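Long-range contacts in putative acetyltransferase Sthe_0691 (Sphaerobacter thermophilus, PDB 3SHP), which probably transfers an acetyl group from acetyl-CoA to an acceptor substrate: residues L50-L61 against S75-T84; D99-E107 against I126-A137. One frame throughout, in Å; residues are numbered along the deposited sequence. Where two conformers were deposited one is given.

Contact 1 of 2, residues L50-L61 against S75-T84; sequences LQGDPWDARWHL and SCRIEFGKQT. With SRT (S,R meso-tartaric acid), chain C.
The indole of Trp59 and the side chain of Glu79 lie side by side on one face of an antiparallel ladder. Glu79 CG sits 3.8 Å above the ring plane of Trp59, and the carboxylate continues the stack, its plane only 18° from that of the ring. With CG anti to the backbone N (chi1 169°) and the chain extended, Glu79 runs along the indole instead of turning away. Arg77 meets the same ring differently, its CD reaching the edge in plane, 3.7 Å from Trp59 CZ3. A leucine in place of Trp59 would probably leave the methylenes of Glu79 without their flat cover and open a gap beside Arg77 CD. The carboxylate itself is held from outside, by the backbone of Ala39 and by Arg149 of a neighbouring subunit. On the face carrying His60 and Phe80 the two rings meet rim to rim, His60 CD2 lying 3.6 Å from Phe80 CE1.

Backbone hydrogen bonds pair Arg58 with Phe80 and His60 with Ile78 in both directions. Beyond the ladder, Gln83 N donates to Leu50 O at 2.9 Å. Gln51, its chain bent at chi2 (68°), places NE2 between two waters: one also binds Glu79 O and Thr84 OG1, the other Glu79 OE2 and Phe80 O.

The outer backbone edge of Trp59 grips the bound meso-tartaric acid. Trp59 N donates to tartrate O11 at 3.1 Å, and tartrate O2 donates to Trp59 O at 2.6 Å; Asp97 of a second subunit also binds this ligand. Strands 58-66 and 72-80 form a beta hairpin, here within a mixed sheet consistent with the GNAT acetyltransferase fold, with the tartrate pocket, completed by Phe35, on its flank.

Contact 2 of 2, residues D99-E107 against I126-A137; sequences DVLRAEALE and IAADEQRTLAAA
Thr133 fits as a knob into a hole formed by Asp99, Arg102, Ala103 and Leu106, locking helix 131-139 against helix 98-116, the helix of a beta-alpha-beta unit. The helical pieces 99-107 and 131-137 run nearly parallel, their axes 15° apart and 7.8 Å at closest approach. At the tight centre Ala103 and Ala136 present only methyl groups, and the Ala103 and Thr133 CA atoms come within 4.1 Å of each other. Leu106 CD2 extends this apolar part, packing on Thr133 CG2, Ala137 CB and Ile126 CD1.

Beside the methyl groups lies a tight polar cluster. Asp99, with CG anti to the backbone N (chi1 -167°), turns its carboxylate onto the first turn of helix 131-139. Its OD2 takes the backbone N-H of Arg132 on the syn side, somewhat out of the carboxylate plane, while OD1 accepts from Thr133 N, from Thr133 OG1 and from Arg102 NH2. Three donors on one oxygen, together with the helix N-terminus, would be expected to stabilise the negative charge. Glu130, at the N-cap position, lays its carboxylate over one face of the Arg102 guanidinium, the planes 16° apart and Glu130 CD 3.4 Å above the centre. The salt bridge is purely electrostatic: Glu130 OE1 lies well off the guanidinium plane and no N-H of Arg102 points at it; that oxygen also pairs with Arg154 and with Lys47 of a neighbouring subunit.

Toward solvent the contact loosens. The extended chain of Arg132 runs alongside Val100, CD 3.6 Å from Val100 CG2, and a water accepting from Arg132 NE makes a weak bond to Asp99 OD2. At the far end Glu107 offers just CG to Ala136 CB. Deeper in, Arg102 NE donates to Thr133 OG1 in the guanidinium plane at 3.0 Å, and that same hydroxyl donates to Asp99 OD1 at 2.6 Å.

Contacts 1 and 2 follow one another along the chain, the hairpin pairing of 50-61 with 75-84 closing before 99-107 meets 126-137. Their centres are 22 Å apart, on opposite sides of the chain's centre, and their nearest atoms stay about 6 Å from each other. Strand 84-91 connects them: it pairs antiparallel with strand 72-80 of contact 1 and parallel with strand 121-127, whose last two residues open the second segment of contact 2. Helix 98-116 serves both, its later part packing on Ile78 and Phe80 and its earlier part carrying contact 2. One sheet thus joins the tartrate-binding hairpin to the helical layer, and both regions also meet neighbouring subunits.

Contact 1 of 2, residues L50-L61 against S75-T84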
loop_
_atom_site.group_PDB
_atom_site.type_symbol
_atom_site.label_atom_id
_atom_site.label_comp_id
_atom_site.label_asym_id
_atom_site.label_seq_id
_atom_site.Cartn_x
_atom_site.Cartn_y
_atom_site.Cartn_z
ATOM N N LEU A 50 1.984 20.873 -32.557
ATOM C CA LEU A 50 1.728 21.991 -31.651
ATOM C C LEU A 50 2.400 21.840 -30.285
ATOM O O LEU A 50 2.761 22.833 -29.667
ATOM C CB LEU A 50 0.231 22.208 -31.465
ATOM C CG LEU A 50 -0.587 22.584 -32.701
ATOM C CD1 LEU A 50 -2.056 22.608 -32.318
ATOM C CD2 LEU A 50 -0.146 23.939 -33.291
ATOM N N GLN A 51 2.576 20.598 -29.834
ATOM C CA GLN A 51 3.198 20.326 -28.542
ATOM C C GLN A 51 4.733 20.381 -28.625
ATOM O O GLN A 51 5.402 20.690 -27.634
ATOM C CB GLN A 51 2.755 18.961 -28.011
ATOM C CG GLN A 51 2.967 18.759 -26.499
ATOM C CD GLN A 51 2.057 19.646 -25.666
ATOM O OE1 GLN A 51 0.907 19.898 -26.031
ATOM N NE2 GLN A 51 2.576 20.139 -24.551
ATOM N N GLY A 52 5.280 20.084 -29.804
ATOM C CA GLY A 52 6.723 20.013 -29.993
ATOM C C GLY A 52 7.378 18.824 -29.305
ATOM O O GLY A 52 6.694 17.916 -28.825
ATOM N N ASP A 53 8.708 18.849 -29.236
ATOM C CA ASP A 53 9.508 17.781 -28.613
ATOM C C ASP A 53 9.543 17.852 -27.067
ATOM O O ASP A 53 9.552 18.948 -26.489
ATOM C CB ASP A 53 10.929 17.801 -29.193
ATOM C CG ASP A 53 10.948 17.491 -30.696
ATOM O OD1 ASP A 53 9.997 16.823 -31.191
ATOM O OD2 ASP A 53 11.904 17.912 -31.387
ATOM N N PRO A 54 9.541 16.681 -26.398
ATOM C CA PRO A 54 9.607 16.636 -24.923
ATOM C C PRO A 54 10.871 17.284 -24.311
ATOM O O PRO A 54 10.796 17.877 -23.236
ATOM C CB PRO A 54 9.529 15.134 -24.600
ATOM C CG PRO A 54 9.585 14.402 -25.939
ATOM C CD PRO A 54 9.150 15.380 -26.976
ATOM N N TRP A 55 12.009 17.179 -24.995
ATOM C CA TRP A 55 13.231 17.865 -24.569
ATOM C C TRP A 55 13.004 19.369 -24.473
ATOM O O TRP A 55 13.608 20.033 -23.623
ATOM C CB TRP A 55 14.385 17.561 -25.539
ATOM C CG TRP A 55 15.744 18.172 -25.177
ATOM C CD1 TRP A 55 16.277 19.347 -25.660
ATOM C CD2 TRP A 55 16.744 17.621 -24.287
ATOM N NE1 TRP A 55 17.534 19.559 -25.128
ATOM C CE2 TRP A 55 17.845 18.522 -24.283
ATOM C CE3 TRP A 55 16.815 16.462 -23.491
ATOM C CZ2 TRP A 55 19.007 18.296 -23.503
ATOM C CZ3 TRP A 55 17.976 16.240 -22.714
ATOM C CH2 TRP A 55 19.050 17.154 -22.732
ATOM N N ASP A 56 12.115 19.895 -25.319
ATOM C CA ASP A 56 11.849 21.339 -25.381
ATOM C C ASP A 56 10.688 21.829 -24.509
ATOM O O ASP A 56 10.421 23.034 -24.441
ATOM C CB ASP A 56 11.612 21.756 -26.826
ATOM C CG ASP A 56 12.780 21.411 -27.720
ATOM O OD1 ASP A 56 13.934 21.575 -27.266
ATOM O OD2 ASP A 56 12.545 20.968 -28.867
ATOM N N ALA A 57 9.995 20.905 -23.855
ATOM C CA ALA A 57 8.910 21.264 -22.953
ATOM C C ALA A 57 9.450 22.089 -21.771
ATOM O O ALA A 57 10.577 21.858 -21.295
ATOM C CB ALA A 57 8.209 20.019 -22.470
ATOM N N ARG A 58 8.667 23.066 -21.319
ATOM C CA ARG A 58 9.079 23.899 -20.192
ATOM C C ARG A 58 7.960 23.934 -19.149
ATOM O O ARG A 58 6.839 24.313 -19.458
ATOM C CB ARG A 58 9.488 25.319 -20.643
ATOM C CG ARG A 58 10.801 25.398 -21.494
ATOM C CD ARG A 58 12.049 24.895 -20.699
ATOM N NE ARG A 58 13.302 24.927 -21.465
ATOM C CZ ARG A 58 13.892 23.860 -22.031
ATOM N NH1 ARG A 58 13.363 22.626 -21.947
ATOM N NH2 ARG A 58 15.031 24.028 -22.695
ATOM N N TRP A 59 8.282 23.517 -17.929
ATOM C CA TRP A 59 7.330 23.499 -16.832
ATOM C C TRP A 59 7.602 24.637 -15.876
ATOM O O TRP A 59 8.762 24.990 -15.599
ATOM C CB TRP A 59 7.417 22.206 -16.041
ATOM C CG TRP A 59 7.009 20.971 -16.769
ATOM C CD1 TRP A 59 7.695 20.334 -17.784
ATOM C CD2 TRP A 59 5.865 20.163 -16.492
ATOM N NE1 TRP A 59 7.023 19.195 -18.161
ATOM C CE2 TRP A 59 5.903 19.064 -17.379
ATOM C CE3 TRP A 59 4.804 20.270 -15.597
ATOM C CZ2 TRP A 59 4.917 18.082 -17.384
ATOM C CZ3 TRP A 59 3.826 19.295 -15.602
ATOM C CH2 TRP A 59 3.892 18.212 -16.485
ATOM N N HIS A 60 6.531 25.206 -15.353
ATOM C CA HIS A 60 6.667 26.309 -14.415
ATOM C C HIS A 60 5.672 26.175 -13.302
ATOM O O HIS A 60 4.638 25.499 -13.445
ATOM C CB HIS A 60 6.520 27.642 -15.145
ATOM C CG HIS A 60 7.592 27.863 -16.166
ATOM N ND1 HIS A 60 8.879 28.227 -15.825
ATOM C CD2 HIS A 60 7.587 27.712 -17.519
ATOM C CE1 HIS A 60 9.616 28.315 -16.925
ATOM N NE2 HIS A 60 8.853 28.010 -17.967
ATOM N N LEU A 61 6.006 26.802 -12.189
ATOM C CA LEU A 61 5.128 26.843 -11.046
ATOM C C LEU A 61 4.977 28.265 -10.549
ATOM O O LEU A 61 5.979 28.920 -10.267
ATOM C CB LEU A 61 5.746 26.026 -9.934
ATOM C CG LEU A 61 5.366 24.575 -9.854
ATOM C CD1 LEU A 61 6.208 23.951 -8.707
ATOM C CD2 LEU A 61 3.875 24.447 -9.608
ATOM N N SER A 75 -1.216 26.986 -5.897
ATOM C CA SER A 75 -0.200 27.012 -6.924
ATOM C C SER A 75 -0.872 26.843 -8.269
ATOM O O SER A 75 -1.978 26.306 -8.374
ATOM C CB SER A 75 0.805 25.879 -6.704
ATOM O OG SER A 75 0.153 24.638 -6.834
ATOM N N CYS A 76 -0.214 27.330 -9.302
ATOM C CA CYS A 76 -0.701 27.127 -10.641
ATOM C C CYS A 76 0.414 26.416 -11.380
ATOM O O CYS A 76 1.513 26.977 -11.558
ATOM C CB CYS A 76 -1.044 28.467 -11.295
ATOM S SG CYS A 76 -1.530 28.251 -13.022
ATOM N N ARG A 77 0.152 25.186 -11.806
ATOM C CA ARG A 77 1.161 24.453 -12.560
ATOM C C ARG A 77 0.979 24.630 -14.061
ATOM O O ARG A 77 -0.087 24.369 -14.605
ATOM C CB ARG A 77 1.174 22.974 -12.199
ATOM C CG ARG A 77 2.419 22.313 -12.757
ATOM C CD ARG A 77 2.489 20.817 -12.479
ATOM N NE ARG A 77 2.658 20.479 -11.072
ATOM C CZ ARG A 77 3.835 20.400 -10.445
ATOM N NH1 ARG A 77 4.981 20.670 -11.090
ATOM N NH2 ARG A 77 3.865 20.041 -9.157
ATOM N N ILE A 78 2.024 25.093 -14.730
ATOM C CA ILE A 78 1.924 25.353 -16.136
ATOM C C ILE A 78 2.924 24.497 -16.914
ATOM O O ILE A 78 4.091 24.377 -16.514
ATOM C CB ILE A 78 2.212 26.845 -16.450
ATOM C CG1 ILE A 78 1.296 27.772 -15.626
ATOM C CG2 ILE A 78 2.051 27.103 -17.946
ATOM C CD1 ILE A 78 1.774 29.235 -15.609
ATOM N N GLU A 79 2.476 23.943 -18.044
ATOM C CA GLU A 79 3.363 23.181 -18.929
ATOM C C GLU A 79 3.308 23.772 -20.342
ATOM O O GLU A 79 2.244 23.793 -20.966
ATOM C CB GLU A 79 2.980 21.682 -18.903
ATOM C CG GLU A 79 3.653 20.832 -19.966
ATOM C CD GLU A 79 2.840 19.604 -20.400
ATOM O OE1 GLU A 79 1.620 19.500 -20.089
ATOM O OE2 GLU A 79 3.441 18.740 -21.077
ATOM N N PHE A 80 4.428 24.295 -20.823
ATOM C CA PHE A 80 4.480 24.804 -22.191
ATOM C C PHE A 80 4.953 23.715 -23.130
ATOM O O PHE A 80 5.862 22.937 -22.795
ATOM C CB PHE A 80 5.418 26.018 -22.353
ATOM C CG PHE A 80 4.934 27.264 -21.669
ATOM C CD1 PHE A 80 5.598 27.753 -20.547
ATOM C CD2 PHE A 80 3.815 27.946 -22.135
ATOM C CE1 PHE A 80 5.158 28.893 -19.894
ATOM C CE2 PHE A 80 3.357 29.106 -21.478
ATOM C CZ PHE A 80 4.032 29.574 -20.356
ATOM N N GLY A 81 4.330 23.655 -24.298
ATOM C CA GLY A 81 4.914 22.954 -25.427
ATOM C C GLY A 81 5.422 24.005 -26.413
ATOM O O GLY A 81 5.700 25.141 -26.038
ATOM N N LYS A 82 5.520 23.660 -27.686
ATOM C CA LYS A 82 5.996 24.634 -28.659
ATOM C C LYS A 82 5.038 25.813 -28.807
ATOM O O LYS A 82 5.452 26.963 -28.703
ATOM C CB LYS A 82 6.262 23.972 -30.009
ATOM C CG LYS A 82 6.906 24.886 -31.032
ATOM C CD LYS A 82 7.367 24.087 -32.248
ATOM C CE LYS A 82 6.205 23.332 -32.945
ATOM N NZ LYS A 82 6.652 22.227 -33.897
ATOM N N GLN A 83 3.765 25.528 -29.043
ATOM C CA GLN A 83 2.784 26.575 -29.221
ATOM C C GLN A 83 1.594 26.432 -28.278
ATOM O O GLN A 83 0.517 26.971 -28.553
ATOM C CB GLN A 83 2.325 26.546 -30.669
ATOM C CG GLN A 83 3.256 27.372 -31.565
ATOM C CD GLN A 83 3.367 26.840 -32.961
ATOM O OE1 GLN A 83 3.025 25.684 -33.247
ATOM N NE2 GLN A 83 3.880 27.671 -33.853
ATOM N N THR A 84 1.790 25.688 -27.184
ATOM C CA THR A 84 0.701 25.351 -26.266
ATOM C C THR A 84 1.038 25.721 -24.840
ATOM O O THR A 84 2.210 25.743 -24.459
ATOM C CB THR A 84 0.371 23.845 -26.293
ATOM O OG1 THR A 84 1.505 23.101 -25.832
ATOM C CG2 THR A 84 0.009 23.382 -27.719
HETATM O O1 SRT C . 12.077 20.852 -16.538
HETATM O O11 SRT C . 11.169 22.763 -17.045
HETATM C C1 SRT C . 11.492 21.902 -16.182
HETATM C C2 SRT C . 11.177 22.086 -14.694
HETATM O O2 SRT C . 10.153 23.068 -14.458
HETATM C C3 SRT C . 12.368 22.539 -13.842
HETATM O O3 SRT C . 13.604 22.324 -14.525
HETATM C C4 SRT C . 12.365 21.866 -12.481
HETATM O O4 SRT C . 12.523 20.620 -12.387
HETATM O O41 SRT C . 12.214 22.586 -11.465
HETATM O O HOH W 1 1.204 22.406 -23.260
HETATM O O HOH W 2 5.156 20.030 -23.332
HETATM O O HOH W 3 8.502 25.047 -24.221
HETATM O O HOH W 4 5.878 22.670 -13.073
#

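Contact 2 of 2, residues D99-E107 against I126-A137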
loop_
_atom_site.group_PDB
_atom_site.type_symbol
_atom_site.label_atom_id
_atom_site.label_comp_id
_atom_site.label_asym_id
_atom_site.label_seq_id
_atom_site.Cartn_x
_atom_site.Cartn_y
_atom_site.Cartn_z
ATOM N N ASP A 99 -12.492 28.416 -4.139
ATOM C CA ASP A 99 -12.977 28.715 -5.489
ATOM C C ASP A 99 -12.843 30.194 -5.861
ATOM O O ASP A 99 -12.500 30.498 -7.007
ATOM C CB ASP A 99 -14.429 28.239 -5.647
ATOM C CG ASP A 99 -14.909 28.233 -7.107
ATOM O OD1 ASP A 99 -14.135 27.922 -8.051
ATOM O OD2 ASP A 99 -16.098 28.519 -7.290
ATOM N N VAL A 100 -13.119 31.100 -4.910
ATOM C CA VAL A 100 -13.015 32.563 -5.168
ATOM C C VAL A 100 -11.569 32.939 -5.504
ATOM O O VAL A 100 -11.311 33.736 -6.403
ATOM C CB VAL A 100 -13.481 33.442 -3.939
ATOM C CG1 VAL A 100 -13.416 34.949 -4.265
ATOM C CG2 VAL A 100 -14.897 33.118 -3.511
ATOM N N LEU A 101 -10.634 32.345 -4.773
ATOM C CA LEU A 101 -9.225 32.661 -4.933
ATOM C C LEU A 101 -8.646 31.982 -6.181
ATOM O O LEU A 101 -7.869 32.602 -6.906
ATOM C CB LEU A 101 -8.435 32.267 -3.673
ATOM C CG LEU A 101 -8.882 32.941 -2.359
ATOM C CD1 LEU A 101 -8.022 32.510 -1.205
ATOM C CD2 LEU A 101 -8.796 34.408 -2.456
ATOM N N ARG A 102 -9.007 30.725 -6.430
ATOM C CA ARG A 102 -8.692 30.064 -7.711
ATOM C C ARG A 102 -9.191 30.842 -8.930
ATOM O O ARG A 102 -8.469 31.011 -9.899
ATOM C CB ARG A 102 -9.271 28.642 -7.774
ATOM C CG ARG A 102 -8.645 27.782 -8.918
ATOM C CD ARG A 102 -9.215 26.361 -8.960
ATOM N NE ARG A 102 -10.572 26.377 -8.448
ATOM C CZ ARG A 102 -10.987 25.677 -7.393
ATOM N NH1 ARG A 102 -10.169 24.830 -6.775
ATOM N NH2 ARG A 102 -12.237 25.812 -6.981
ATOM N N ALA A 103 -10.428 31.312 -8.866
ATOM C CA ALA A 103 -11.024 32.050 -9.963
ATOM C C ALA A 103 -10.247 33.348 -10.244
ATOM O O ALA A 103 -9.973 33.671 -11.386
ATOM C CB ALA A 103 -12.480 32.361 -9.661
ATOM N N GLU A 104 -9.884 34.070 -9.188
ATOM C CA GLU A 104 -9.094 35.293 -9.333
ATOM C C GLU A 104 -7.741 34.958 -9.962
ATOM O O GLU A 104 -7.294 35.648 -10.856
ATOM C CB GLU A 104 -8.922 36.029 -7.997
ATOM C CG GLU A 104 -8.147 37.334 -8.162
ATOM C CD GLU A 104 -8.197 38.235 -6.933
ATOM O OE1 GLU A 104 -9.297 38.438 -6.371
ATOM O OE2 GLU A 104 -7.136 38.751 -6.527
ATOM N N ALA A 105 -7.115 33.878 -9.502
ATOM C CA ALA A 105 -5.827 33.453 -10.035
ATOM C C ALA A 105 -5.930 33.165 -11.540
ATOM O O ALA A 105 -5.020 33.483 -12.302
ATOM C CB ALA A 105 -5.328 32.230 -9.304
ATOM N N LEU A 106 -7.031 32.553 -11.961
ATOM C CA LEU A 106 -7.232 32.263 -13.380
ATOM C C LEU A 106 -7.409 33.565 -14.169
ATOM O O LEU A 106 -6.864 33.700 -15.278
ATOM C CB LEU A 106 -8.423 31.333 -13.591
ATOM C CG LEU A 106 -8.725 30.923 -15.052
ATOM C CD1 LEU A 106 -7.480 30.369 -15.737
ATOM C CD2 LEU A 106 -9.796 29.858 -15.078
ATOM N N GLU A 107 -8.157 34.517 -13.604
ATOM C CA GLU A 107 -8.302 35.843 -14.224
ATOM C C GLU A 107 -6.958 36.508 -14.462
ATOM O O GLU A 107 -6.773 37.189 -15.467
ATOM C CB GLU A 107 -9.156 36.781 -13.361
ATOM C CG GLU A 107 -10.620 36.405 -13.314
ATOM C CD GLU A 107 -11.455 37.313 -12.411
ATOM O OE1 GLU A 107 -10.910 37.965 -11.482
ATOM O OE2 GLU A 107 -12.683 37.357 -12.635
ATOM N N ILE A 126 -10.663 22.380 -15.085
ATOM C CA ILE A 126 -11.603 22.961 -14.131
ATOM C C ILE A 126 -12.721 21.976 -13.801
ATOM O O ILE A 126 -13.389 21.473 -14.700
ATOM C CB ILE A 126 -12.263 24.274 -14.653
ATOM C CG1 ILE A 126 -11.209 25.258 -15.197
ATOM C CG2 ILE A 126 -13.084 24.944 -13.526
ATOM C CD1 ILE A 126 -11.816 26.455 -15.934
ATOM N N ALA A 127 -12.935 21.704 -12.517
ATOM C CA ALA A 127 -13.942 20.724 -12.139
ATOM C C ALA A 127 -15.316 21.336 -12.358
ATOM O O ALA A 127 -15.488 22.533 -12.181
ATOM C CB ALA A 127 -13.769 20.290 -10.678
ATOM N N ALA A 128 -16.296 20.508 -12.706
ATOM C CA ALA A 128 -17.602 21.017 -13.066
ATOM C C ALA A 128 -18.306 21.732 -11.922
ATOM O O ALA A 128 -19.207 22.482 -12.187
ATOM C CB ALA A 128 -18.501 19.908 -13.674
ATOM N N ASP A 129 -17.902 21.523 -10.666
ATOM C CA ASP A 129 -18.569 22.213 -9.545
ATOM C C ASP A 129 -17.813 23.481 -9.131
ATOM O O ASP A 129 -18.140 24.103 -8.109
ATOM C CB ASP A 129 -18.730 21.275 -8.323
ATOM C CG ASP A 129 -17.418 20.663 -7.900
ATOM O OD1 ASP A 129 -16.411 20.944 -8.575
ATOM O OD2 ASP A 129 -17.373 19.892 -6.915
ATOM N N GLU A 130 -16.772 23.829 -9.883
ATOM C CA GLU A 130 -16.008 25.032 -9.556
ATOM C C GLU A 130 -16.588 26.287 -10.217
ATOM O O GLU A 130 -16.008 26.853 -11.144
ATOM C CB GLU A 130 -14.507 24.816 -9.810
ATOM C CG GLU A 130 -13.925 23.868 -8.769
ATOM C CD GLU A 130 -12.594 23.190 -9.144
ATOM O OE1 GLU A 130 -12.115 22.393 -8.292
ATOM O OE2 GLU A 130 -12.022 23.435 -10.244
ATOM N N GLN A 131 -17.732 26.713 -9.687
ATOM C CA GLN A 131 -18.586 27.764 -10.280
ATOM C C GLN A 131 -17.872 29.034 -10.709
ATOM O O GLN A 131 -17.963 29.471 -11.853
ATOM C CB GLN A 131 -19.685 28.165 -9.292
ATOM C CG GLN A 131 -21.070 27.847 -9.745
ATOM C CD GLN A 131 -22.132 28.694 -9.014
ATOM O OE1 GLN A 131 -22.029 28.956 -7.798
ATOM N NE2 GLN A 131 -23.159 29.126 -9.763
ATOM N N ARG A 132 -17.194 29.642 -9.749
ATOM C CA ARG A 132 -16.504 30.887 -9.980
ATOM C C ARG A 132 -15.347 30.708 -10.949
ATOM O O ARG A 132 -15.148 31.533 -11.830
ATOM C CB ARG A 132 -16.043 31.465 -8.653
ATOM C CG ARG A 132 -17.222 31.817 -7.769
ATOM C CD ARG A 132 -16.771 32.335 -6.446
ATOM N NE ARG A 132 -17.858 32.338 -5.466
ATOM C CZ ARG A 132 -18.741 33.329 -5.313
ATOM N NH1 ARG A 132 -18.700 34.412 -6.091
ATOM N NH2 ARG A 132 -19.683 33.232 -4.377
ATOM N N THR A 133 -14.596 29.623 -10.797
ATOM C CA THR A 133 -13.497 29.328 -11.712
ATOM C C THR A 133 -14.025 29.088 -13.144
ATOM O O THR A 133 -13.463 29.587 -14.115
ATOM C CB THR A 133 -12.645 28.143 -11.191
ATOM O OG1 THR A 133 -12.263 28.407 -9.829
ATOM C CG2 THR A 133 -11.389 27.949 -12.033
ATOM N N LEU A 134 -15.124 28.353 -13.274
ATOM C CA LEU A 134 -15.747 28.199 -14.597
ATOM C C LEU A 134 -16.117 29.572 -15.180
ATOM O O LEU A 134 -15.865 29.844 -16.369
ATOM C CB LEU A 134 -16.985 27.311 -14.516
ATOM C CG LEU A 134 -16.680 25.849 -14.168
ATOM C CD1 LEU A 134 -17.984 25.164 -13.825
ATOM C CD2 LEU A 134 -15.957 25.131 -15.333
ATOM N N ALA A 135 -16.703 30.434 -14.339
ATOM C CA ALA A 135 -17.128 31.748 -14.821
ATOM C C ALA A 135 -15.922 32.594 -15.214
ATOM O O ALA A 135 -15.977 33.322 -16.209
ATOM C CB ALA A 135 -17.992 32.454 -13.793
ATOM N N ALA A 136 -14.825 32.484 -14.455
ATOM C CA ALA A 136 -13.603 33.227 -14.797
ATOM C C ALA A 136 -13.098 32.769 -16.155
ATOM O O ALA A 136 -12.670 33.579 -16.951
ATOM C CB ALA A 136 -12.517 33.057 -13.723
ATOM N N ALA A 137 -13.168 31.470 -16.423
ATOM C CA ALA A 137 -12.655 30.930 -17.682
ATOM C C ALA A 137 -13.472 31.426 -18.862
ATOM O O ALA A 137 -12.922 31.828 -19.889
ATOM C CB ALA A 137 -12.646 29.409 -17.642
HETATM O O HOH W 5 -17.748 29.868 -4.526
#